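Local coordinates for fusolin (Unidentified entomopoxvirus, PDB 4OW5), which probably binds chitin through a domain of the lytic polysaccharide monooxygenase type, enhances the virulence of entomopoxviruses and crystallises in vivo into viral spindles, at residues A[6-9]-A[10-14]; A[41-44]-A[45-48]; A[124-127]-A[128-131]. One frame throughout, in Å; residues are numbered along the deposited sequence.

Contact 1 of 3, residues A[6-9]-A[10-14]; sequences FPIA and RQRRC. With EDO (1,2-ethanediol), chain F; EDO (1,2-ethanediol), chain H.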
loop_
_atom_site.group_PDB
_atom_site.type_symbol
_atom_site.label_atom_id
_atom_site.label_comp_id
_atom_site.label_asym_id
_atom_site.label_seq_id
_atom_site.Cartn_x
_atom_site.Cartn_y
_atom_site.Cartn_z
ATOM N N PHE A 6 -3.365 20.897 -7.579
ATOM C CA PHE A 6 -3.472 20.146 -6.313
ATOM C C PHE A 6 -4.719 19.287 -6.308
ATOM O O PHE A 6 -5.799 19.865 -6.332
ATOM C CB PHE A 6 -3.469 21.040 -5.062
ATOM C CG PHE A 6 -3.343 20.167 -3.836
ATOM C CD1 PHE A 6 -2.176 19.467 -3.591
ATOM C CD2 PHE A 6 -4.439 19.922 -3.017
ATOM C CE1 PHE A 6 -2.109 18.519 -2.589
ATOM C CE2 PHE A 6 -4.341 19.037 -1.935
ATOM C CZ PHE A 6 -3.162 18.351 -1.724
ATOM N N PRO A 7 -4.618 17.934 -6.233
ATOM C CA PRO A 7 -3.379 17.112 -6.297
ATOM C C PRO A 7 -2.775 17.260 -7.690
ATOM O O PRO A 7 -3.525 17.256 -8.659
ATOM C CB PRO A 7 -3.859 15.672 -6.032
ATOM C CG PRO A 7 -5.307 15.723 -5.809
ATOM C CD PRO A 7 -5.822 17.094 -6.213
ATOM N N ILE A 8 -1.470 17.402 -7.790
ATOM C CA ILE A 8 -0.795 17.694 -9.064
ATOM C C ILE A 8 -1.176 16.683 -10.141
ATOM O O ILE A 8 -1.186 15.470 -9.884
ATOM C CB ILE A 8 0.735 17.826 -8.899
ATOM C CG1 ILE A 8 1.364 18.448 -10.158
ATOM C CG2 ILE A 8 1.434 16.532 -8.501
ATOM C CD1 ILE A 8 2.868 18.866 -10.000
ATOM N N ALA A 9 -1.561 17.191 -11.339
ATOM C CA ALA A 9 -1.936 16.308 -12.431
ATOM C C ALA A 9 -0.690 15.513 -12.883
ATOM O O ALA A 9 0.435 16.014 -12.801
ATOM C CB ALA A 9 -2.489 17.096 -13.601
ATOM N N ARG A 10 -0.903 14.298 -13.375
ATOM C CA ARG A 10 0.170 13.406 -13.825
ATOM C C ARG A 10 1.103 14.073 -14.833
ATOM O O ARG A 10 2.332 14.022 -14.673
ATOM C CB ARG A 10 -0.434 12.148 -14.457
ATOM C CG ARG A 10 0.570 11.094 -14.796
ATOM C CD ARG A 10 -0.137 9.918 -15.432
ATOM N NE ARG A 10 -0.854 9.122 -14.432
ATOM C CZ ARG A 10 -1.493 7.996 -14.706
ATOM N NH1 ARG A 10 -1.505 7.520 -15.944
ATOM N NH2 ARG A 10 -2.102 7.317 -13.739
ATOM N N GLN A 11 0.524 14.641 -15.891
ATOM C CA GLN A 11 1.319 15.258 -16.938
ATOM C C GLN A 11 1.991 16.551 -16.449
ATOM O O GLN A 11 3.047 16.909 -16.963
ATOM C CB GLN A 11 0.515 15.505 -18.211
ATOM C CG GLN A 11 -0.348 16.763 -18.273
ATOM C CD GLN A 11 -1.450 16.836 -17.262
ATOM O OE1 GLN A 11 -1.919 15.845 -16.736
ATOM N NE2 GLN A 11 -1.952 18.009 -17.049
ATOM N N ARG A 12 1.352 17.266 -15.538
ATOM C CA ARG A 12 1.920 18.467 -14.944
ATOM C C ARG A 12 3.159 18.117 -14.102
ATOM O O ARG A 12 4.172 18.805 -14.198
ATOM C CB ARG A 12 0.878 19.191 -14.064
ATOM C CG ARG A 12 1.412 20.445 -13.366
ATOM C CD ARG A 12 2.047 21.438 -14.308
ATOM N NE ARG A 12 2.602 22.576 -13.580
ATOM C CZ ARG A 12 3.342 23.537 -14.122
ATOM N NH1 ARG A 12 3.606 23.533 -15.428
ATOM N NH2 ARG A 12 3.828 24.509 -13.364
ATOM N N ARG A 13 3.095 17.053 -13.306
ATOM C CA ARG A 13 4.278 16.606 -12.549
ATOM C C ARG A 13 5.438 16.267 -13.502
ATOM O O ARG A 13 6.583 16.650 -13.238
ATOM C CB ARG A 13 3.960 15.394 -11.670
ATOM C CG ARG A 13 5.152 14.886 -10.874
ATOM C CD ARG A 13 4.815 13.660 -10.063
ATOM N NE ARG A 13 4.181 14.022 -8.804
ATOM C CZ ARG A 13 4.790 14.179 -7.631
ATOM N NH1 ARG A 13 6.111 14.036 -7.531
ATOM N NH2 ARG A 13 4.086 14.492 -6.548
ATOM N N CYS A 14 5.155 15.551 -14.589
ATOM C CA CYS A 14 6.200 15.189 -15.547
ATOM C C CYS A 14 6.800 16.440 -16.175
ATOM O O CYS A 14 8.007 16.520 -16.285
ATOM C CB CYS A 14 5.676 14.226 -16.608
ATOM S SG CYS A 14 5.209 12.601 -15.945
HETATM C C1 EDO F . 4.409 23.943 -9.410
HETATM O O1 EDO F . 3.904 24.961 -10.263
HETATM C C2 EDO F . 3.898 22.549 -9.878
HETATM O O2 EDO F . 2.660 22.674 -10.577
HETATM C C1 EDO H . -4.032 5.504 -17.348
HETATM O O1 EDO H . -4.773 4.887 -18.344
HETATM C C2 EDO H . -2.882 4.626 -16.842
HETATM O O2 EDO H . -2.692 5.035 -15.509
#
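Ala9 meets Arg13 at the start of helix 10-17, a local, buried helix-entry contact in which the loop leaving strand 2-6 folds against the first turn. As N-cap residue, Ala9 supplies the first carbonyl of the helix: Arg13 N donates to Ala9 O at 2.9 Å, with an N-H...O angle of 164°. The methyl of Ala9 is approached by the Gln11 amide, whose OE1 lies 3.4 Å from Ala9 CB, while Gln11 NE2 turns to Asp66 and Asn227.

Ile8 supplies the apolar touches. Its CG1 is trans to the backbone N (chi1 -167°) and reaches Arg12 CG at 3.8 Å, carrying CD1 on to Arg13 CA at 3.7 Å. Ile8 CG2 lies beside the Arg13 guanidinium, 3.7 Å from NE.

The helix belongs to the monooxygenase-like domain, where the Cys14–Cys34 disulfide ties it to helix 32-47. Its arginines diverge: Arg10 forms a salt bridge with Asp230, Arg12 pairs with Asp66, and Arg13 NH1 bonds Tyr338 OH of the second subunit. One ethanediol, probably from the crystallisation liquor, is held in a two-point grip by Arg12, NE donating to its O2 and NH2 to its O1; another accepts from both NH1 and NH2 of Arg10 through a single oxygen, O2.

Contact 2 of 3, residues A[41-44]-A[45-48]; sequences VYNK and VLQQ. With EDO (1,2-ethanediol), chain E.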
loop_
_atom_site.group_PDB
_atom_site.type_symbol
_atom_site.label_atom_id
_atom_site.label_comp_id
_atom_site.label_asym_id
_atom_site.label_seq_id
_atom_site.Cartn_x
_atom_site.Cartn_y
_atom_site.Cartn_z
ATOM N N VAL A 41 6.339 7.310 -26.488
ATOM C CA VAL A 41 5.988 8.157 -27.636
ATOM C C VAL A 41 7.197 8.280 -28.564
ATOM O O VAL A 41 7.048 8.133 -29.767
ATOM C CB VAL A 41 5.464 9.518 -27.188
ATOM C CG1 VAL A 41 5.276 10.437 -28.398
ATOM C CG2 VAL A 41 4.152 9.343 -26.423
ATOM N N TYR A 42 8.370 8.544 -28.014
ATOM C CA TYR A 42 9.612 8.608 -28.782
ATOM C C TYR A 42 9.811 7.291 -29.597
ATOM O O TYR A 42 9.987 7.336 -30.816
ATOM C CB TYR A 42 10.781 8.834 -27.813
ATOM C CG TYR A 42 12.150 8.954 -28.449
ATOM C CD1 TYR A 42 13.037 7.891 -28.435
ATOM C CD2 TYR A 42 12.602 10.167 -28.946
ATOM C CE1 TYR A 42 14.308 7.997 -28.994
ATOM C CE2 TYR A 42 13.874 10.291 -29.521
ATOM C CZ TYR A 42 14.719 9.196 -29.553
ATOM O OH TYR A 42 15.969 9.321 -30.102
ATOM N N ASN A 43 9.691 6.144 -28.940
ATOM C CA ASN A 43 9.869 4.856 -29.642
ATOM C C ASN A 43 8.743 4.572 -30.649
ATOM O O ASN A 43 9.036 3.987 -31.688
ATOM C CB ASN A 43 10.011 3.701 -28.661
ATOM C CG ASN A 43 11.278 3.765 -27.860
ATOM O OD1 ASN A 43 12.241 4.392 -28.253
ATOM N ND2 ASN A 43 11.284 3.191 -26.683
ATOM N N LYS A 44 7.502 5.025 -30.402
ATOM C CA LYS A 44 6.372 4.846 -31.330
ATOM C C LYS A 44 6.635 5.565 -32.665
ATOM O O LYS A 44 6.426 4.989 -33.739
ATOM C CB LYS A 44 5.079 5.352 -30.707
ATOM C CG LYS A 44 3.808 5.051 -31.518
ATOM C CD LYS A 44 2.621 5.617 -30.714
ATOM C CE LYS A 44 1.285 5.490 -31.391
ATOM N NZ LYS A 44 0.197 5.889 -30.463
ATOM N N VAL A 45 7.136 6.801 -32.586
ATOM C CA VAL A 45 7.474 7.594 -33.750
ATOM C C VAL A 45 8.636 6.955 -34.502
ATOM O O VAL A 45 8.595 6.932 -35.733
ATOM C CB VAL A 45 7.742 9.081 -33.370
ATOM C CG1 VAL A 45 8.219 9.896 -34.572
ATOM C CG2 VAL A 45 6.468 9.705 -32.773
ATOM N N LEU A 46 9.644 6.439 -33.804
ATOM C CA LEU A 46 10.790 5.799 -34.463
ATOM C C LEU A 46 10.345 4.538 -35.183
ATOM O O LEU A 46 10.834 4.268 -36.263
ATOM C CB LEU A 46 11.912 5.436 -33.475
ATOM C CG LEU A 46 12.734 6.607 -32.890
ATOM C CD1 LEU A 46 13.729 6.089 -31.908
ATOM C CD2 LEU A 46 13.470 7.393 -33.970
ATOM N N GLN A 47 9.441 3.751 -34.572
ATOM C CA GLN A 47 8.909 2.525 -35.176
ATOM C C GLN A 47 8.135 2.838 -36.440
ATOM O O GLN A 47 8.124 2.026 -37.347
ATOM C CB GLN A 47 7.986 1.778 -34.185
ATOM C CG GLN A 47 8.769 1.059 -33.088
ATOM C CD GLN A 47 9.478 -0.199 -33.549
ATOM O OE1 GLN A 47 9.385 -0.622 -34.701
ATOM N NE2 GLN A 47 10.208 -0.824 -32.643
ATOM N N GLN A 48 7.464 3.992 -36.490
ATOM C CA GLN A 48 6.653 4.394 -37.649
ATOM C C GLN A 48 7.488 5.154 -38.727
ATOM O O GLN A 48 6.909 5.778 -39.619
ATOM C CB GLN A 48 5.470 5.251 -37.201
ATOM C CG GLN A 48 4.410 4.482 -36.410
ATOM C CD GLN A 48 3.227 5.326 -36.025
ATOM O OE1 GLN A 48 3.012 6.420 -36.559
ATOM N NE2 GLN A 48 2.374 4.805 -35.145
HETATM C C1 EDO E . 14.625 5.160 -25.898
HETATM O O1 EDO E . 14.743 4.719 -27.242
HETATM C C2 EDO E . 14.748 3.971 -24.942
HETATM O O2 EDO E . 13.618 3.104 -25.049
#
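Leu46 packs back against Tyr42 one helical turn earlier, and its side chain can be followed outward from the backbone. CB lies over the preceding turn, 3.7 Å from Asn43 O. CG comes next, 3.5 Å from Tyr42 O, the carbonyl that also accepts the Leu46 backbone N-H. With CG trans to the carbonyl carbon (chi1 -72°), the branch leans toward the ring, and CD1 ends 3.5 Å from Tyr42 CE1, with Tyr42 CD1 and CZ a little farther off. The two side chains cross at a slant, and CD1 meets the CE1 region of the ring in an apolar contact.

These residues lie near the C-terminal end of helix 32-47 in the monooxygenase-like domain, and the backbone repeats the i to i+4 bond of an alpha-helix. Asn43 O accepts from Gln47 N at 2.9 Å; the last bond of the segment, from Gln48 N to Lys44 O, is more bent at 139°, just where Gln48 departs from helical angles. Helix 52-64 covers the side bearing Val41, Tyr42 and Val45.

Lys44 and Gln48 run alongside each other in the same direction, Gln48 NE2 passing 3.9 Å from Lys44 CG. Their polar ends have other partners: Lys44 NZ forms a salt bridge with Asp107, and Gln48 OE1 accepts from Trp100 and Arg101. Elsewhere on the helix, Asn43 uses both ends of its amide on an ethanediol, OD1 accepting from O1 at 2.7 Å and ND2 donating to O2 at 2.9 Å. Asn43 ND2 also bonds Ile245 O of the second subunit, and Gln47 NE2 bonds Arg246 O of that same subunit.

Contact 3 of 3, residues A[124-127]-A[128-131]; sequences LQDN and TVST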
loop_
_atom_site.group_PDB
_atom_site.type_symbol
_atom_site.label_atom_id
_atom_site.label_comp_id
_atom_site.label_asym_id
_atom_site.label_seq_id
_atom_site.Cartn_x
_atom_site.Cartn_y
_atom_site.Cartn_z
ATOM N N LEU A 124 -3.234 10.269 6.754
ATOM C CA LEU A 124 -4.490 10.184 7.484
ATOM C C LEU A 124 -4.218 10.508 8.955
ATOM O O LEU A 124 -3.288 9.950 9.529
ATOM C CB LEU A 124 -5.100 8.780 7.363
ATOM C CG LEU A 124 -5.529 8.334 5.977
ATOM C CD1 LEU A 124 -5.933 6.882 5.975
ATOM C CD2 LEU A 124 -6.644 9.187 5.439
ATOM N N GLN A 125 -5.004 11.361 9.566
ATOM C CA GLN A 125 -4.849 11.633 11.020
ATOM C C GLN A 125 -5.442 10.446 11.792
ATOM O O GLN A 125 -4.969 10.122 12.880
ATOM C CB GLN A 125 -5.526 12.957 11.434
ATOM N N ASP A 126 -6.491 9.804 11.223
ATOM C CA ASP A 126 -7.102 8.621 11.826
ATOM C C ASP A 126 -7.527 7.686 10.694
ATOM O O ASP A 126 -8.151 8.106 9.715
ATOM C CB ASP A 126 -8.251 8.972 12.785
ATOM C CG ASP A 126 -9.357 9.801 12.206
ATOM O OD1 ASP A 126 -9.068 10.628 11.320
ATOM O OD2 ASP A 126 -10.507 9.681 12.694
ATOM N N ASN A 127 -7.129 6.438 10.813
ATOM C CA ASN A 127 -7.340 5.428 9.786
ATOM C C ASN A 127 -8.792 4.978 9.629
ATOM O O ASN A 127 -9.100 4.387 8.608
ATOM C CB ASN A 127 -6.480 4.240 10.063
ATOM C CG ASN A 127 -5.012 4.567 9.989
ATOM O OD1 ASN A 127 -4.589 5.519 9.317
ATOM N ND2 ASN A 127 -4.208 3.838 10.715
ATOM N N THR A 128 -9.687 5.320 10.571
ATOM C CA THR A 128 -11.082 4.923 10.481
ATOM C C THR A 128 -11.939 5.931 9.723
ATOM O O THR A 128 -13.074 5.582 9.455
ATOM C CB THR A 128 -11.675 4.677 11.871
ATOM O OG1 THR A 128 -11.679 5.896 12.598
ATOM C CG2 THR A 128 -10.973 3.571 12.627
ATOM N N VAL A 129 -11.427 7.140 9.334
ATOM C CA VAL A 129 -12.210 8.107 8.527
ATOM C C VAL A 129 -12.708 7.490 7.250
ATOM O O VAL A 129 -11.952 6.797 6.580
ATOM C CB VAL A 129 -11.465 9.423 8.135
ATOM C CG1 VAL A 129 -11.350 10.354 9.308
ATOM C CG2 VAL A 129 -10.110 9.165 7.450
ATOM N N SER A 130 -13.936 7.798 6.868
ATOM C CA SER A 130 -14.523 7.268 5.633
ATOM C C SER A 130 -14.257 8.192 4.433
ATOM O O SER A 130 -14.243 7.718 3.285
ATOM C CB SER A 130 -16.018 7.065 5.810
ATOM O OG SER A 130 -16.577 8.204 6.450
ATOM N N THR A 131 -14.108 9.513 4.682
ATOM C CA THR A 131 -13.799 10.484 3.645
ATOM C C THR A 131 -12.811 11.506 4.157
ATOM O O THR A 131 -12.814 11.829 5.337
ATOM C CB THR A 131 -15.065 11.207 3.137
ATOM O OG1 THR A 131 -15.609 11.976 4.207
ATOM C CG2 THR A 131 -16.102 10.249 2.567
HETATM O O HOH W 1 -11.548 3.523 6.678
#
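Asp126 and Val129 close a tight reversal of the chain, and the backbone bond between them is its polar element. Val129 N donates to Asp126 O at 3.4 Å; the bond is weak because it is long, although its N-H...O angle of 167° is nearly straight. A water reinforces the bend from another quarter, giving one proton to Asn127 O at 3.2 Å and making a weak bond to Val129 O, so that it bridges a carbonyl inside the turn to one at its exit.

The apolar contact is made by the valine. Val129 CG2 sits 4.0 Å from Leu124 CD2, and in this way the last residue of the turn reaches back to Leu124, ahead of the turn. Separately, the same methyl makes a close approach to a carbonyl, 3.2 Å from Asp126 O.

Together these residues form a type I beta turn, Asp126 to Val129, in the connection from strand 120-123 to strand 131-140. That connection joins the two sheets of the fibronectin type III-like core of the domain. Leu124 keeps a backbone bond to Ala234 at one end of the loop, and Ser130 makes one to Val204 at the other.

Polar side chains complete the account. A chi1 of 56° turns the Asp126 carboxylate toward Val129, bringing both oxygens against the CG1 methyl. Asp126 OD2 lies 3.6 Å from Val129 CG1; the 3.1 Å approach of Asp126 OD1 to the same Val129 CG1 is very short and doubtful, and is no bond. Asn127 directs OD1 to the backbone N of Arg236, and Asn127 and Thr128 pack on Tyr161 and Thr162 of the second subunit.

The three contacts illustrate how short-range chemistry follows place in the fold. Contacts 1 and 2 are buried and involve helices, contact 1 joining a loop to the first turn of helix 10-17 and contact 2 lying near the end of helix 32-47, the next in the chain; contact 3 is a surface turn between strands. Regular backbone bonds dominate contact 2, a capping residue and diverging arginines mark contact 1, and a single weak bond with a water serves contact 3. None touches another: contacts 2 and 3 are about 45 Å apart between centres, on opposite sides of the chain's centre, and the centre of contact 1 lies about 24 Å from that of each. All three nevertheless meet the second subunit.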